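Local coordinates for protein MATE family efflux transporter (Vibrio cholerae, PDB 6IDP) that probably exports drugs and other compounds across the bacterial membrane as a MATE-family multidrug transporter whose conformational changes depend on protons, at residues Leu138-Thr143 and Gly191-Thr196; Met54-Val59 and His132-Trp137; Ala11-Gln16 and Pro291-Arg296. One frame throughout, in Å; residues are numbered along the deposited sequence.

Contact 1: Leu138-Thr143 and Gly191-Thr196. With OLC ((2R)-2,3-dihydroxypropyl (9Z)-octadec-9-enoate), chain R.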
loop_
_atom_site.group_PDB
_atom_site.type_symbol
_atom_site.label_atom_id
_atom_site.label_comp_id
_atom_site.label_asym_id
_atom_site.label_seq_id
_atom_site.Cartn_x
_atom_site.Cartn_y
_atom_site.Cartn_z
ATOM N N LEU A 138 -17.946 0.081 7.708
ATOM C CA LEU A 138 -17.268 1.336 8.026
ATOM C C LEU A 138 -16.649 1.267 9.418
ATOM O O LEU A 138 -15.592 1.849 9.669
ATOM C CB LEU A 138 -18.230 2.524 7.929
ATOM C CG LEU A 138 -18.507 3.035 6.512
ATOM C CD1 LEU A 138 -19.662 4.024 6.501
ATOM C CD2 LEU A 138 -17.250 3.668 5.930
ATOM N N ALA A 139 -17.308 0.540 10.315
ATOM C CA ALA A 139 -16.787 0.321 11.660
ATOM C C ALA A 139 -15.497 -0.494 11.612
ATOM O O ALA A 139 -14.571 -0.258 12.383
ATOM C CB ALA A 139 -17.824 -0.378 12.521
ATOM N N SER A 140 -15.452 -1.460 10.698
ATOM C CA SER A 140 -14.263 -2.279 10.496
ATOM C C SER A 140 -13.157 -1.465 9.838
ATOM O O SER A 140 -11.975 -1.690 10.095
ATOM C CB SER A 140 -14.589 -3.509 9.640
ATOM O OG SER A 140 -14.873 -3.133 8.305
ATOM N N ALA A 141 -13.545 -0.523 8.986
ATOM C CA ALA A 141 -12.577 0.343 8.324
ATOM C C ALA A 141 -11.909 1.271 9.335
ATOM O O ALA A 141 -10.706 1.522 9.259
ATOM C CB ALA A 141 -13.247 1.146 7.219
ATOM N N TRP A 142 -12.695 1.775 10.284
ATOM C CA TRP A 142 -12.166 2.664 11.311
ATOM C C TRP A 142 -11.209 1.914 12.226
ATOM O O TRP A 142 -10.124 2.402 12.540
ATOM C CB TRP A 142 -13.299 3.289 12.132
ATOM C CG TRP A 142 -12.813 4.298 13.136
ATOM C CD1 TRP A 142 -12.676 5.643 12.945
ATOM C CD2 TRP A 142 -12.391 4.040 14.482
ATOM N NE1 TRP A 142 -12.199 6.238 14.087
ATOM C CE2 TRP A 142 -12.014 5.277 15.045
ATOM C CE3 TRP A 142 -12.295 2.885 15.264
ATOM C CZ2 TRP A 142 -11.551 5.389 16.358
ATOM C CZ3 TRP A 142 -11.834 2.999 16.565
ATOM C CH2 TRP A 142 -11.468 4.241 17.098
ATOM N N THR A 143 -11.624 0.727 12.654
ATOM C CA THR A 143 -10.810 -0.108 13.527
ATOM C C THR A 143 -9.498 -0.497 12.837
ATOM O O THR A 143 -8.441 -0.508 13.465
ATOM C CB THR A 143 -11.577 -1.378 13.953
ATOM O OG1 THR A 143 -12.846 -1.004 14.500
ATOM C CG2 THR A 143 -10.799 -2.158 14.996
ATOM N N GLY A 191 -21.311 -10.576 8.565
ATOM C CA GLY A 191 -20.433 -11.429 9.346
ATOM C C GLY A 191 -18.958 -11.244 9.045
ATOM O O GLY A 191 -18.121 -11.330 9.944
ATOM N N ALA A 192 -18.637 -10.989 7.779
ATOM C CA ALA A 192 -17.256 -10.774 7.368
ATOM C C ALA A 192 -16.691 -9.505 7.999
ATOM O O ALA A 192 -15.543 -9.481 8.445
ATOM C CB ALA A 192 -17.158 -10.699 5.855
ATOM N N ALA A 193 -17.506 -8.456 8.032
ATOM C CA ALA A 193 -17.101 -7.185 8.615
ATOM C C ALA A 193 -16.955 -7.305 10.128
ATOM O O ALA A 193 -16.033 -6.738 10.720
ATOM C CB ALA A 193 -18.102 -6.100 8.261
ATOM N N ILE A 194 -17.872 -8.044 10.748
ATOM C CA ILE A 194 -17.831 -8.283 12.186
ATOM C C ILE A 194 -16.587 -9.080 12.571
ATOM O O ILE A 194 -15.937 -8.784 13.576
ATOM C CB ILE A 194 -19.093 -9.024 12.661
ATOM C CG1 ILE A 194 -20.332 -8.168 12.405
ATOM C CG2 ILE A 194 -18.988 -9.389 14.135
ATOM C CD1 ILE A 194 -21.635 -8.902 12.590
ATOM N N ALA A 195 -16.251 -10.081 11.763
ATOM C CA ALA A 195 -15.038 -10.862 11.980
ATOM C C ALA A 195 -13.799 -9.971 11.895
ATOM O O ALA A 195 -12.830 -10.165 12.628
ATOM C CB ALA A 195 -14.950 -12.000 10.974
ATOM N N THR A 196 -13.843 -8.990 10.999
ATOM C CA THR A 196 -12.743 -8.050 10.832
ATOM C C THR A 196 -12.627 -7.100 12.029
ATOM O O THR A 196 -11.521 -6.810 12.492
ATOM C CB THR A 196 -12.906 -7.228 9.538
ATOM O OG1 THR A 196 -12.949 -8.112 8.410
ATOM C CG2 THR A 196 -11.746 -6.254 9.365
HETATM C C18 OLC R . -16.045 4.938 15.061
HETATM C C10 OLC R . -22.745 6.785 11.457
HETATM C C9 OLC R . -23.950 7.357 11.674
HETATM C C17 OLC R . -16.689 4.049 14.019
HETATM C C11 OLC R . -22.638 5.359 10.963
HETATM C C8 OLC R . -25.233 6.591 11.428
HETATM C C16 OLC R . -17.376 4.907 12.979
HETATM C C12 OLC R . -21.378 5.199 10.136
HETATM C C7 OLC R . -26.419 7.493 11.694
HETATM C C15 OLC R . -18.360 4.076 12.180
HETATM C C13 OLC R . -20.432 4.233 10.818
HETATM C C6 OLC R . -27.627 6.973 10.945
HETATM C C14 OLC R . -19.251 4.998 11.375
HETATM C C5 OLC R . -28.394 8.132 10.348
#
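Ser140 meets Ala193 and Thr196 where two membrane helices run close together. The CA atoms of Ser140 and Ala193 are 6.0 Å apart, a spacing possible because neither residue carries a bulky side chain. The touching atom is the serine's CB, 3.7 Å from the carbonyl O of Ala193 and 4.0 Å from CG2 of Thr196. That methyl stands anti to the backbone N of Thr196, with OG1 on the other branch at chi1 -59°; OG1 is hydrogen-bonded to Asn174 ND2 on helix 161-184. The serine hydroxyl is likewise spent elsewhere: chi1 of 69° tucks OG between its own backbone N and carbonyl carbon, where it bonds Trp137 O. Both polar side chains therefore offer carbon to the partner helix. This is small-residue helix packing within the all-helical MATE fold, joining helix 124-156 to helix 189-213; no hydrogen bond spans the two segments, which bury just 123 Å² between them. Thr143 also points inward, but its OG1 is held by Ala139 O at 2.8 Å, approaching from the face of that carbonyl opposite to the one used by Thr143 N.

The other side of segment 138-143 is looser in partner, not in distance. Leu138 and Trp142 share their surroundings between helix 84-111 and a flexible acyl chain of monoolein that touches at a few points: CB of Leu138 lies 4.0 Å from lipid C13, and the terminal C18 sits 3.7 Å above the Trp142 ring plane, offset toward the rim. NE1 of Trp142 is hydrogen-bonded to Gly99 O.

Contact 2: Met54-Val59 and His132-Trp137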
loop_
_atom_site.group_PDB
_atom_site.type_symbol
_atom_site.label_atom_id
_atom_site.label_comp_id
_atom_site.label_asym_id
_atom_site.label_seq_id
_atom_site.Cartn_x
_atom_site.Cartn_y
_atom_site.Cartn_z
ATOM N N MET A 54 -15.702 -1.741 -2.665
ATOM C CA MET A 54 -14.285 -1.633 -3.011
ATOM C C MET A 54 -13.810 -0.192 -3.282
ATOM O O MET A 54 -12.756 0.202 -2.782
ATOM C CB MET A 54 -13.969 -2.521 -4.219
ATOM C CG MET A 54 -14.037 -4.014 -3.927
ATOM S SD MET A 54 -13.083 -4.478 -2.466
ATOM C CE MET A 54 -13.164 -6.266 -2.556
ATOM N N PRO A 55 -14.571 0.602 -4.064
ATOM C CA PRO A 55 -14.079 1.966 -4.306
ATOM C C PRO A 55 -14.057 2.841 -3.053
ATOM O O PRO A 55 -13.133 3.639 -2.891
ATOM C CB PRO A 55 -15.071 2.520 -5.334
ATOM C CG PRO A 55 -16.302 1.712 -5.148
ATOM C CD PRO A 55 -15.815 0.339 -4.813
ATOM N N ILE A 56 -15.050 2.695 -2.182
ATOM C CA ILE A 56 -15.087 3.479 -0.954
ATOM C C ILE A 56 -13.975 3.013 -0.015
ATOM O O ILE A 56 -13.523 3.763 0.849
ATOM C CB ILE A 56 -16.468 3.383 -0.250
ATOM C CG1 ILE A 56 -16.750 4.649 0.561
ATOM C CG2 ILE A 56 -16.565 2.146 0.628
ATOM C CD1 ILE A 56 -16.870 5.895 -0.284
ATOM N N GLN A 57 -13.521 1.778 -0.209
ATOM C CA GLN A 57 -12.428 1.223 0.579
ATOM C C GLN A 57 -11.095 1.829 0.162
ATOM O O GLN A 57 -10.258 2.140 1.008
ATOM C CB GLN A 57 -12.377 -0.299 0.436
ATOM C CG GLN A 57 -11.334 -0.976 1.310
ATOM C CD GLN A 57 -11.237 -2.463 1.041
ATOM O OE1 GLN A 57 -10.967 -2.884 -0.083
ATOM N NE2 GLN A 57 -11.466 -3.268 2.072
ATOM N N MET A 58 -10.904 1.990 -1.145
ATOM C CA MET A 58 -9.671 2.562 -1.675
ATOM C C MET A 58 -9.436 3.960 -1.123
ATOM O O MET A 58 -8.301 4.340 -0.827
ATOM C CB MET A 58 -9.704 2.611 -3.202
ATOM C CG MET A 58 -9.669 1.255 -3.881
ATOM S SD MET A 58 -9.300 1.425 -5.638
ATOM C CE MET A 58 -10.491 2.675 -6.109
ATOM N N VAL A 59 -10.519 4.720 -0.989
ATOM C CA VAL A 59 -10.455 6.069 -0.445
ATOM C C VAL A 59 -9.983 6.062 1.007
ATOM O O VAL A 59 -9.095 6.831 1.378
ATOM C CB VAL A 59 -11.823 6.770 -0.543
ATOM C CG1 VAL A 59 -11.857 8.015 0.331
ATOM C CG2 VAL A 59 -12.131 7.119 -1.992
ATOM N N HIS A 132 -27.332 -1.764 5.874
ATOM C CA HIS A 132 -26.849 -2.387 7.099
ATOM C C HIS A 132 -25.395 -2.854 6.982
ATOM O O HIS A 132 -24.678 -2.909 7.982
ATOM C CB HIS A 132 -27.754 -3.559 7.496
ATOM C CG HIS A 132 -27.892 -4.609 6.439
ATOM N ND1 HIS A 132 -27.010 -5.660 6.316
ATOM C CD2 HIS A 132 -28.813 -4.773 5.460
ATOM C CE1 HIS A 132 -27.380 -6.426 5.303
ATOM N NE2 HIS A 132 -28.471 -5.909 4.768
ATOM N N TYR A 133 -24.952 -3.175 5.770
ATOM C CA TYR A 133 -23.588 -3.665 5.588
ATOM C C TYR A 133 -22.543 -2.586 5.864
ATOM O O TYR A 133 -21.525 -2.860 6.497
ATOM C CB TYR A 133 -23.386 -4.229 4.178
ATOM C CG TYR A 133 -21.968 -4.696 3.925
ATOM C CD1 TYR A 133 -21.347 -5.586 4.792
ATOM C CD2 TYR A 133 -21.251 -4.246 2.823
ATOM C CE1 TYR A 133 -20.051 -6.013 4.572
ATOM C CE2 TYR A 133 -19.952 -4.672 2.594
ATOM C CZ TYR A 133 -19.360 -5.556 3.471
ATOM O OH TYR A 133 -18.071 -5.984 3.252
ATOM N N TRP A 134 -22.794 -1.365 5.401
ATOM C CA TRP A 134 -21.822 -0.286 5.570
ATOM C C TRP A 134 -21.688 0.150 7.024
ATOM O O TRP A 134 -20.657 0.691 7.415
ATOM C CB TRP A 134 -22.186 0.919 4.697
ATOM C CG TRP A 134 -21.719 0.786 3.280
ATOM C CD1 TRP A 134 -21.372 -0.366 2.639
ATOM C CD2 TRP A 134 -21.533 1.845 2.330
ATOM N NE1 TRP A 134 -20.990 -0.093 1.347
ATOM C CE2 TRP A 134 -21.081 1.257 1.132
ATOM C CE3 TRP A 134 -21.710 3.232 2.373
ATOM C CZ2 TRP A 134 -20.802 2.005 -0.009
ATOM C CZ3 TRP A 134 -21.433 3.973 1.238
ATOM C CH2 TRP A 134 -20.985 3.358 0.063
ATOM N N LEU A 135 -22.727 -0.079 7.820
ATOM C CA LEU A 135 -22.644 0.179 9.253
ATOM C C LEU A 135 -21.518 -0.646 9.862
ATOM O O LEU A 135 -20.601 -0.107 10.487
ATOM C CB LEU A 135 -23.972 -0.137 9.942
ATOM C CG LEU A 135 -25.104 0.848 9.647
ATOM C CD1 LEU A 135 -26.402 0.402 10.302
ATOM C CD2 LEU A 135 -24.715 2.243 10.110
ATOM N N TRP A 136 -21.584 -1.958 9.657
ATOM C CA TRP A 136 -20.550 -2.858 10.148
ATOM C C TRP A 136 -19.223 -2.634 9.433
ATOM O O TRP A 136 -18.161 -2.660 10.058
ATOM C CB TRP A 136 -20.987 -4.313 9.983
ATOM C CG TRP A 136 -22.198 -4.678 10.785
ATOM C CD1 TRP A 136 -23.475 -4.818 10.322
ATOM C CD2 TRP A 136 -22.247 -4.957 12.189
ATOM N NE1 TRP A 136 -24.315 -5.165 11.353
ATOM C CE2 TRP A 136 -23.585 -5.257 12.510
ATOM C CE3 TRP A 136 -21.289 -4.979 13.208
ATOM C CZ2 TRP A 136 -23.989 -5.576 13.804
ATOM C CZ3 TRP A 136 -21.691 -5.299 14.491
ATOM C CH2 TRP A 136 -23.028 -5.591 14.778
ATOM N N TRP A 137 -19.280 -2.413 8.123
ATOM C CA TRP A 137 -18.057 -2.328 7.336
ATOM C C TRP A 137 -17.261 -1.053 7.608
ATOM O O TRP A 137 -16.038 -1.101 7.709
ATOM C CB TRP A 137 -18.354 -2.434 5.837
ATOM C CG TRP A 137 -17.090 -2.434 5.053
ATOM C CD1 TRP A 137 -16.317 -3.513 4.745
ATOM C CD2 TRP A 137 -16.415 -1.290 4.519
ATOM N NE1 TRP A 137 -15.212 -3.116 4.037
ATOM C CE2 TRP A 137 -15.247 -1.755 3.885
ATOM C CE3 TRP A 137 -16.689 0.080 4.508
ATOM C CZ2 TRP A 137 -14.356 -0.899 3.246
ATOM C CZ3 TRP A 137 -15.803 0.927 3.874
ATOM C CH2 TRP A 137 -14.652 0.436 3.251
#
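Trp137, Ile56 and Gln57 carry most of this contact, and the indole of Trp137 loses more surface to the partner segment than any other side chain in it. The axes of segments 54-59 and 132-137 approach no closer than 12.7 Å and run 26° from parallel, so backbones do not meet and long side chains must fill the gap. Trp137 does so with CG anti to its backbone N (chi1 -176°), which sends the six-membered end of the indole straight across to helix 54-80. CB of Gln57 reaches the rim of that ring near its plane, 3.5 Å from CZ2, and the glutamine CG follows at 3.6 Å from the same Trp137 atom. The two side chains cross at about a right angle, with the glutamine amide turned 46° from the indole plane; it is thus the aliphatic stem that touches the ring edge, rather than a flat amide stacked on it.

Ile56 supplies the second point of contact through one methyl. Its CG2, lodged between backbone N and carbonyl carbon, lies 3.6 Å from Trp137 CZ3 and 4.3 Å from CZ2 of Trp134, so a single branch is shared by two indoles one helical turn apart. Leu109 and Leu116 pack on the same isoleucine. Trp134 NE1 makes a weak hydrogen bond to Thr53 OG1. The contact packs helix 54-80 against helix 124-156 within the first MatE range of the all-helical transporter. With no hydrogen bond or salt bridge between the segments, the attraction is essentially dispersion and hydrophobic burial, dependent on the fit of the Trp137 edge against the glutamine stem and of one isoleucine methyl lying obliquely to both indoles.

Contact 3: Ala11-Gln16 and Pro291-Arg296. With OLC ((2R)-2,3-dihydroxypropyl (9Z)-octadec-9-enoate), chain P; OLC ((2R)-2,3-dihydroxypropyl (9Z)-octadec-9-enoate), chain Q; OLC ((2R)-2,3-dihydroxypropyl (9Z)-octadec-9-enoate), chain M.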
loop_
_atom_site.group_PDB
_atom_site.type_symbol
_atom_site.label_atom_id
_atom_site.label_comp_id
_atom_site.label_asym_id
_atom_site.label_seq_id
_atom_site.Cartn_x
_atom_site.Cartn_y
_atom_site.Cartn_z
ATOM N N ALA A 11 23.026 -3.564 5.450
ATOM C CA ALA A 11 22.283 -4.581 4.715
ATOM C C ALA A 11 21.551 -5.521 5.665
ATOM O O ALA A 11 20.394 -5.876 5.432
ATOM C CB ALA A 11 23.217 -5.366 3.803
ATOM N N LYS A 12 22.229 -5.922 6.738
ATOM C CA LYS A 12 21.623 -6.796 7.739
ATOM C C LYS A 12 20.511 -6.094 8.512
ATOM O O LYS A 12 19.517 -6.716 8.883
ATOM C CB LYS A 12 22.685 -7.319 8.708
ATOM C CG LYS A 12 23.573 -8.403 8.125
ATOM C CD LYS A 12 24.553 -8.930 9.159
ATOM C CE LYS A 12 25.318 -10.133 8.633
ATOM N NZ LYS A 12 26.091 -9.809 7.402
ATOM N N GLN A 13 20.681 -4.799 8.759
ATOM C CA GLN A 13 19.661 -4.027 9.460
ATOM C C GLN A 13 18.402 -3.925 8.603
ATOM O O GLN A 13 17.289 -4.088 9.100
ATOM C CB GLN A 13 20.180 -2.630 9.823
ATOM C CG GLN A 13 21.231 -2.611 10.929
ATOM C CD GLN A 13 21.850 -1.236 11.129
ATOM O OE1 GLN A 13 21.259 -0.217 10.771
ATOM N NE2 GLN A 13 23.047 -1.204 11.702
ATOM N N LEU A 14 18.586 -3.665 7.313
ATOM C CA LEU A 14 17.459 -3.567 6.392
ATOM C C LEU A 14 16.724 -4.901 6.291
ATOM O O LEU A 14 15.496 -4.934 6.258
ATOM C CB LEU A 14 17.924 -3.107 5.007
ATOM C CG LEU A 14 16.848 -3.035 3.917
ATOM C CD1 LEU A 14 15.773 -2.013 4.264
ATOM C CD2 LEU A 14 17.468 -2.731 2.557
ATOM N N PHE A 15 17.476 -5.997 6.256
ATOM C CA PHE A 15 16.872 -7.326 6.191
ATOM C C PHE A 15 16.014 -7.615 7.420
ATOM O O PHE A 15 14.882 -8.083 7.297
ATOM C CB PHE A 15 17.943 -8.410 6.039
ATOM C CG PHE A 15 17.401 -9.807 6.141
ATOM C CD1 PHE A 15 16.684 -10.366 5.095
ATOM C CD2 PHE A 15 17.600 -10.562 7.287
ATOM C CE1 PHE A 15 16.178 -11.653 5.188
ATOM C CE2 PHE A 15 17.095 -11.850 7.385
ATOM C CZ PHE A 15 16.385 -12.394 6.333
ATOM N N GLN A 16 16.554 -7.335 8.603
ATOM C CA GLN A 16 15.833 -7.596 9.847
ATOM C C GLN A 16 14.611 -6.697 9.996
ATOM O O GLN A 16 13.631 -7.079 10.627
ATOM C CB GLN A 16 16.755 -7.426 11.058
ATOM C CG GLN A 16 17.799 -8.525 11.205
ATOM C CD GLN A 16 17.184 -9.900 11.419
ATOM O OE1 GLN A 16 16.132 -10.034 12.045
ATOM N NE2 GLN A 16 17.841 -10.929 10.895
ATOM N N PRO A 291 11.582 3.618 4.971
ATOM C CA PRO A 291 11.399 5.020 5.382
ATOM C C PRO A 291 11.715 5.367 6.853
ATOM O O PRO A 291 12.254 6.448 7.072
ATOM C CB PRO A 291 9.916 5.273 5.088
ATOM C CG PRO A 291 9.613 4.365 3.952
ATOM C CD PRO A 291 10.401 3.115 4.239
ATOM N N PRO A 292 11.385 4.497 7.832
ATOM C CA PRO A 292 11.779 4.876 9.196
ATOM C C PRO A 292 13.290 4.944 9.375
ATOM O O PRO A 292 13.782 5.811 10.094
ATOM C CB PRO A 292 11.201 3.755 10.063
ATOM C CG PRO A 292 10.163 3.104 9.236
ATOM C CD PRO A 292 10.601 3.248 7.819
ATOM N N MET A 293 14.010 4.028 8.735
ATOM C CA MET A 293 15.467 4.024 8.795
ATOM C C MET A 293 16.026 5.312 8.198
ATOM O O MET A 293 16.898 5.949 8.785
ATOM C CB MET A 293 16.036 2.805 8.060
ATOM C CG MET A 293 15.510 1.468 8.559
ATOM S SD MET A 293 16.127 0.058 7.605
ATOM C CE MET A 293 17.828 -0.026 8.165
ATOM N N ILE A 294 15.510 5.692 7.031
ATOM C CA ILE A 294 15.950 6.905 6.349
ATOM C C ILE A 294 15.639 8.156 7.168
ATOM O O ILE A 294 16.494 9.028 7.330
ATOM C CB ILE A 294 15.294 7.042 4.955
ATOM C CG1 ILE A 294 15.681 5.866 4.058
ATOM C CG2 ILE A 294 15.703 8.349 4.297
ATOM C CD1 ILE A 294 17.161 5.789 3.758
ATOM N N GLY A 295 14.414 8.232 7.684
ATOM C CA GLY A 295 13.976 9.379 8.460
ATOM C C GLY A 295 14.805 9.597 9.712
ATOM O O GLY A 295 15.200 10.725 10.013
ATOM N N ARG A 296 15.074 8.517 10.439
ATOM C CA ARG A 296 15.888 8.601 11.645
ATOM C C ARG A 296 17.314 9.037 11.310
ATOM O O ARG A 296 17.904 9.852 12.020
ATOM C CB ARG A 296 15.908 7.259 12.384
ATOM C CG ARG A 296 16.461 7.354 13.807
ATOM C CD ARG A 296 16.954 6.009 14.321
ATOM N NE ARG A 296 17.981 5.440 13.451
ATOM C CZ ARG A 296 19.257 5.815 13.452
ATOM N NH1 ARG A 296 19.675 6.767 14.276
ATOM N NH2 ARG A 296 20.117 5.239 12.623
HETATM C C18 OLC P . 13.004 -9.890 2.935
HETATM C C10 OLC P . 20.037 -8.134 1.511
HETATM C C9 OLC P . 21.097 -8.896 1.864
HETATM C C17 OLC P . 13.825 -9.734 1.673
HETATM C C11 OLC P . 19.426 -7.155 2.492
HETATM C C8 OLC P . 21.706 -8.788 3.247
HETATM C C16 OLC P . 15.140 -9.058 1.999
HETATM C C12 OLC P . 18.476 -6.216 1.778
HETATM C C7 OLC P . 22.503 -10.038 3.557
HETATM C C15 OLC P . 14.929 -7.566 2.129
HETATM C C13 OLC P . 17.204 -6.942 1.397
HETATM C C6 OLC P . 23.986 -9.763 3.431
HETATM C C14 OLC P . 16.226 -6.913 2.550
HETATM C C5 OLC P . 24.460 -8.954 4.618
HETATM C C18 OLC Q . 16.133 -13.232 -0.844
HETATM C C10 OLC Q . 21.173 -12.433 6.550
HETATM C C9 OLC Q . 22.079 -12.309 7.541
HETATM C C17 OLC Q . 16.378 -13.132 0.646
HETATM C C11 OLC Q . 21.472 -13.324 5.362
HETATM C C16 OLC Q . 17.738 -12.518 0.911
HETATM C C12 OLC Q . 20.244 -13.467 4.486
HETATM C C15 OLC Q . 18.114 -12.752 2.359
HETATM C C13 OLC Q . 19.654 -12.103 4.191
HETATM C C14 OLC Q . 19.360 -11.967 2.710
HETATM C C18 OLC M . 12.614 -14.632 4.102
HETATM C C10 OLC M . 15.445 -13.896 12.580
HETATM C C17 OLC M . 12.519 -14.133 5.528
HETATM C C11 OLC M . 16.191 -14.152 11.290
HETATM C C16 OLC M . 13.267 -15.077 6.445
HETATM C C12 OLC M . 15.270 -13.923 10.110
HETATM C C15 OLC M . 13.269 -14.528 7.857
HETATM C C13 OLC M . 14.136 -14.924 10.153
HETATM C C14 OLC M . 13.929 -15.529 8.781
#
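Leu14 and Met293 mark the nearest backbone approach, with CA atoms 8.2 Å apart, and segment 291-296 is kinked at its start because Pro291 and Pro292 have no N-H to bond the preceding turn. Met293 bridges this spacing almost alone. Its chain runs extended to SD and then bends at chi3 (73°), laying CE against the backbone of segment 11-16: CE is 3.8 Å from Leu14 N and 3.9 Å from CB of Gln13. The sulfur meets the leucine branch CD1 at 3.9 Å, the two side chains crossing at about a right angle. Leu309 of helix 303-330 packs on both Leu14 and Met293.

A different surface of segment 11-16 is covered by monoolein chains. Leu14 CD2 lies 3.7 Å from C12 of one of them, and the ring of Phe15 takes C13 of a second chain 3.5 Å above its centre. C16 of the first chain comes to the edge of that ring, in its plane. Helix 5-39 is thus set between lipid and helix 281-299, the latter lying within the second MatE sequence range of this all-helical transporter. Since the protein-protein contact consists of one flexible thioether against aliphatic carbon and backbone, with no hydrogen bond across it, it rests on dispersion, and its geometry does not itself fix the relative position of the helices.

Overall arrangement
Contacts 1 and 2 form a continuous patch, their centres 9 Å apart, because consecutive pieces of helix 124-156 serve both: Trp134 and Trp137 turn toward helix 54-80, while Ser140, one turn on, meets helix 189-213, which Trp136 also touches, Ile194 CG1 lying 3.4 Å from Trp136 CE3. Along the chain contact 2 closes before contact 1 opens, and both fall within the span that contact 3 bridges from helix 5-39 to helix 281-299. Contact 3 is remote, its centre about 32 and 34 Å from those of contacts 1 and 2. The first two pack helices of the N-terminal half, whereas the third ties that half to the C-terminal one, as in the two-lobed MATE fold.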